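Local coordinates for protein putative phosphosugar isomerases (Salmonella typhimurium LT2, PDB 3FKJ) that is a putative phosphosugar isomerase of the SIS-domain family that probably binds phosphorylated sugars or related carbohydrate derivatives, at residues G54-P57 / G58-F61; A225-Q228 / E229-I233. All blocks are in the same frame, centred on the assembly; numbering follows the deposited sequence.

Contact 1 (G54-P57 / G58-F61); sequences GFWP and GKYF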
loop_
_atom_site.group_PDB
_atom_site.type_symbol
_atom_site.label_atom_id
_atom_site.label_comp_id
_atom_site.label_asym_id
_atom_site.label_seq_id
_atom_site.Cartn_x
_atom_site.Cartn_y
_atom_site.Cartn_z
ATOM N N GLY A 54 -9.940 -4.823 -4.498
ATOM C CA GLY A 54 -10.499 -6.042 -5.087
ATOM C C GLY A 54 -9.470 -6.873 -5.873
ATOM O O GLY A 54 -9.711 -8.037 -6.151
ATOM N N PHE A 55 -8.327 -6.268 -6.203
ATOM C CA PHE A 55 -7.235 -6.923 -6.874
ATOM C C PHE A 55 -6.186 -7.526 -5.949
ATOM O O PHE A 55 -5.306 -8.229 -6.430
ATOM C CB PHE A 55 -6.555 -5.948 -7.851
ATOM C CG PHE A 55 -7.379 -5.608 -9.060
ATOM C CD1 PHE A 55 -7.969 -6.626 -9.828
ATOM C CD2 PHE A 55 -7.548 -4.285 -9.453
ATOM C CE1 PHE A 55 -8.707 -6.304 -10.951
ATOM C CE2 PHE A 55 -8.281 -3.971 -10.556
ATOM C CZ PHE A 55 -8.875 -4.970 -11.303
ATOM N N TRP A 56 -6.267 -7.251 -4.634
ATOM C CA TRP A 56 -5.304 -7.756 -3.679
ATOM C C TRP A 56 -5.108 -9.278 -3.722
ATOM O O TRP A 56 -3.971 -9.735 -3.650
ATOM C CB TRP A 56 -5.667 -7.376 -2.231
ATOM C CG TRP A 56 -4.498 -7.633 -1.332
ATOM C CD1 TRP A 56 -4.286 -8.721 -0.544
ATOM C CD2 TRP A 56 -3.344 -6.806 -1.197
ATOM N NE1 TRP A 56 -3.071 -8.607 0.107
ATOM C CE2 TRP A 56 -2.469 -7.447 -0.285
ATOM C CE3 TRP A 56 -2.959 -5.583 -1.756
ATOM C CZ2 TRP A 56 -1.227 -6.902 0.090
ATOM C CZ3 TRP A 56 -1.717 -5.021 -1.364
ATOM C CH2 TRP A 56 -0.870 -5.683 -0.450
ATOM N N PRO A 57 -6.211 -10.067 -3.801
ATOM C CA PRO A 57 -5.996 -11.507 -3.850
ATOM C C PRO A 57 -5.093 -12.007 -4.963
ATOM O O PRO A 57 -4.265 -12.881 -4.712
ATOM C CB PRO A 57 -7.414 -12.083 -3.943
ATOM C CG PRO A 57 -8.272 -11.003 -3.285
ATOM C CD PRO A 57 -7.648 -9.734 -3.788
ATOM N N GLY A 58 -5.284 -11.495 -6.173
ATOM C CA GLY A 58 -4.404 -11.800 -7.271
ATOM C C GLY A 58 -3.006 -11.218 -7.129
ATOM O O GLY A 58 -2.001 -11.900 -7.449
ATOM N N LYS A 59 -2.927 -9.966 -6.687
ATOM C CA LYS A 59 -1.634 -9.323 -6.450
ATOM C C LYS A 59 -0.806 -10.179 -5.494
ATOM O O LYS A 59 0.343 -10.553 -5.802
ATOM C CB LYS A 59 -1.816 -7.887 -5.903
ATOM C CG LYS A 59 -0.499 -7.100 -5.663
ATOM C CD LYS A 59 -0.465 -6.392 -4.332
ATOM C CE LYS A 59 0.724 -5.423 -4.176
ATOM N NZ LYS A 59 2.101 -5.961 -4.445
ATOM N N TYR A 60 -1.403 -10.536 -4.361
ATOM C CA TYR A 60 -0.713 -11.321 -3.333
ATOM C C TYR A 60 -0.266 -12.702 -3.856
ATOM O O TYR A 60 0.874 -13.138 -3.611
ATOM C CB TYR A 60 -1.575 -11.412 -2.038
ATOM C CG TYR A 60 -0.921 -12.204 -0.919
ATOM C CD1 TYR A 60 0.170 -11.689 -0.226
ATOM C CD2 TYR A 60 -1.355 -13.475 -0.580
ATOM C CE1 TYR A 60 0.807 -12.403 0.770
ATOM C CE2 TYR A 60 -0.694 -14.224 0.443
ATOM C CZ TYR A 60 0.356 -13.659 1.120
ATOM O OH TYR A 60 1.003 -14.358 2.122
ATOM N N PHE A 61 -1.145 -13.380 -4.588
ATOM C CA PHE A 61 -0.812 -14.673 -5.182
ATOM C C PHE A 61 0.419 -14.599 -6.095
ATOM O O PHE A 61 1.354 -15.425 -6.008
ATOM C CB PHE A 61 -2.030 -15.227 -5.960
ATOM C CG PHE A 61 -1.778 -16.538 -6.661
ATOM C CD1 PHE A 61 -1.861 -17.736 -5.972
ATOM C CD2 PHE A 61 -1.494 -16.570 -8.019
ATOM C CE1 PHE A 61 -1.642 -18.955 -6.616
ATOM C CE2 PHE A 61 -1.283 -17.790 -8.693
ATOM C CZ PHE A 61 -1.355 -18.987 -7.986
#
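The indole of Trp56 is overlapped by the aliphatic chain of Lys59, three residues on in helix 56-65. This is an i to i+3 contact in a helix of the SIS domain, whose core is a parallel sheet flanked by helices. Lys59 CD sits over one face of the six-membered ring of Trp56, 3.9 Å from its centroid. This is a CH-pi contact, 27° off the ring normal. Lys59 CD is offset toward the rim of the ring and lies 3.5 Å from Trp56 CZ3. Lys59 CE lies 3.7 Å from Trp56 CZ3, so two carbons of the lysine chain rest against the same part of the indole. Trp56 has CG trans to its own nitrogen (chi1 -167°), which swings the indole forward along the helix to the lysine. The lysine chain bends at chi2 and again at chi4. Its NZ then forms a salt bridge with Asp63, one turn further on.

Tyr60 meets the other end of the indole. Tyr60 CB lies obliquely against the pyrrole part, 3.8 Å from Trp56 NE1. The polar ends of both residues turn to other partners: NE1 bonds to Gly220 O, and Tyr60 OH bonds to Glu310, while the tyrosine also packs on Ala82 of the second subunit. On another side of the helix, Phe61 meets Tyr173 and Tyr311 edge-to-face.

Three backbone bonds of i to i+4 type join the two segments. Lys59 N donates to Phe55 O. Phe61 N reaches Pro57 O at 3.2 Å. The bond from Tyr60 N to Trp56 O is nearly straight, with a nitrogen-oxygen distance of 2.8 Å.

Contact 2 (A225-Q228 / E229-I233); sequences AAHQ and ESICI
His227 and Ile231 face each other one turn apart on helix 223-238. This helix connects strands 213-218 and 241-246 in a beta-alpha-beta unit. The isoleucine branches spread beside the imidazole. Ile231 CG1 lies over one face of the His227 ring, 4.2 Å from its centroid, and makes a CH-pi contact. CG2 reaches the far end of the ring, with Ile231 CG2 3.6 Å from His227 CE1. The tip of the longer branch stays close as well, with Ile231 CD1 4.0 Å from His227 NE2. The histidine torsion (chi1 -173°) sends the ring forward along the helix to meet these carbons. Ile231 adopts a less common form: chi1 of 59° wedges CG1 between its own nitrogen and carbonyl carbon. There Ile231 CG1 also presses on the backbone, 3.2 Å from His227 O. The imidazole has a second hold, because ND1 bonds to Ser244 OG, and Ile231 in turn packs on Pro254 of the second subunit.

Gln228 CG passes Cys232 SG at 4.1 Å, while Gln228 OE1 bonds to Thr53. Glu229 OE1 bonds to Asn325 on helix 313-331, and Ser230 OG bonds to Ser242. Nearer the helix axis, Glu229 CB lies 3.4 Å from Ala225 O.

The backbone keeps alpha-helical i to i+4 bonds from Glu229 to Cys232, although a wider pi-type turn spans 229-233. Ile231 N to His227 O is one of these bonds, and it holds the turn that brings the ring and the isoleucine together. Cys232 N donates to Gln228 O, and Cys232 CB lies 3.2 Å from that same oxygen.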
loop_
_atom_site.group_PDB
_atom_site.type_symbol
_atom_site.label_atom_id
_atom_site.label_comp_id
_atom_site.label_asym_id
_atom_site.label_seq_id
_atom_site.Cartn_x
_atom_site.Cartn_y
_atom_site.Cartn_z
ATOM N N ALA A 225 -8.374 -6.784 2.211
ATOM C CA ALA A 225 -9.668 -6.811 2.899
ATOM C C ALA A 225 -9.760 -5.842 4.088
ATOM O O ALA A 225 -10.799 -5.231 4.351
ATOM C CB ALA A 225 -9.964 -8.213 3.363
ATOM N N ALA A 226 -8.659 -5.695 4.792
ATOM C CA ALA A 226 -8.603 -4.847 5.941
ATOM C C ALA A 226 -8.653 -3.396 5.488
ATOM O O ALA A 226 -9.375 -2.583 6.055
ATOM C CB ALA A 226 -7.370 -5.168 6.774
ATOM N N HIS A 227 -7.876 -3.078 4.466
ATOM C CA HIS A 227 -7.859 -1.769 3.947
ATOM C C HIS A 227 -9.189 -1.392 3.310
ATOM O O HIS A 227 -9.680 -0.290 3.530
ATOM C CB HIS A 227 -6.696 -1.595 2.971
ATOM C CG HIS A 227 -6.536 -0.188 2.516
ATOM N ND1 HIS A 227 -6.174 0.817 3.379
ATOM C CD2 HIS A 227 -6.775 0.404 1.315
ATOM C CE1 HIS A 227 -6.146 1.962 2.717
ATOM N NE2 HIS A 227 -6.502 1.739 1.464
ATOM N N GLN A 228 -9.761 -2.313 2.523
ATOM C CA GLN A 228 -11.042 -2.090 1.949
ATOM C C GLN A 228 -12.104 -1.795 3.013
ATOM O O GLN A 228 -12.872 -0.857 2.874
ATOM C CB GLN A 228 -11.443 -3.304 1.123
ATOM C CG GLN A 228 -12.769 -3.189 0.358
ATOM C CD GLN A 228 -12.976 -4.368 -0.527
ATOM O OE1 GLN A 228 -12.031 -4.853 -1.226
ATOM N NE2 GLN A 228 -14.169 -4.906 -0.465
ATOM N N GLU A 229 -12.168 -2.612 4.060
ATOM C CA GLU A 229 -13.115 -2.357 5.119
ATOM C C GLU A 229 -12.945 -0.962 5.659
ATOM O O GLU A 229 -13.911 -0.252 5.939
ATOM C CB GLU A 229 -12.957 -3.376 6.229
ATOM C CG GLU A 229 -13.903 -3.207 7.403
ATOM C CD GLU A 229 -15.364 -3.680 7.132
ATOM O OE1 GLU A 229 -15.723 -4.208 6.061
ATOM O OE2 GLU A 229 -16.166 -3.500 8.056
ATOM N N SER A 230 -11.693 -0.573 5.855
ATOM C CA SER A 230 -11.371 0.748 6.377
ATOM C C SER A 230 -11.880 1.896 5.518
ATOM O O SER A 230 -12.591 2.773 6.010
ATOM C CB SER A 230 -9.866 0.856 6.555
ATOM O OG SER A 230 -9.528 2.055 7.193
ATOM N N ILE A 231 -11.516 1.870 4.233
ATOM C CA ILE A 231 -11.790 2.989 3.321
ATOM C C ILE A 231 -13.193 2.909 2.685
ATOM O O ILE A 231 -13.855 3.928 2.552
ATOM C CB ILE A 231 -10.638 3.207 2.252
ATOM C CG1 ILE A 231 -10.397 1.973 1.372
ATOM C CG2 ILE A 231 -9.306 3.663 2.958
ATOM C CD1 ILE A 231 -10.166 2.340 -0.130
ATOM N N CYS A 232 -13.673 1.701 2.379
ATOM C CA CYS A 232 -14.937 1.537 1.669
ATOM C C CYS A 232 -16.149 1.317 2.540
ATOM O O CYS A 232 -17.243 1.432 2.033
ATOM C CB CYS A 232 -14.855 0.364 0.677
ATOM S SG CYS A 232 -13.653 0.670 -0.609
ATOM N N ILE A 233 -15.964 0.942 3.801
ATOM C CA ILE A 233 -17.089 0.671 4.708
ATOM C C ILE A 233 -17.092 1.653 5.886
ATOM O O ILE A 233 -18.089 2.304 6.122
ATOM C CB ILE A 233 -17.100 -0.796 5.273
ATOM C CG1 ILE A 233 -17.208 -1.826 4.137
ATOM C CG2 ILE A 233 -18.227 -1.003 6.361
ATOM C CD1 ILE A 233 -18.545 -1.846 3.356
#

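From the N terminus, contact 1 comes first, on helix 56-65, and contact 2 follows much later on helix 223-238. They are in series and neither nest nor cross. Contact 1 runs from a turn into helix 56-65, and contact 2 lies wholly within helix 223-238; neither closes a long loop. Contact 1 belongs to the half with the five-stranded parallel sheet, and contact 2 to the half with the four-stranded one. Their centres are about 14 Å apart. The two meet where Gly54 N packs 3.9 Å from Gln228 OE1. The neighbourhoods of the two helices thus touch at the junction of the two halves.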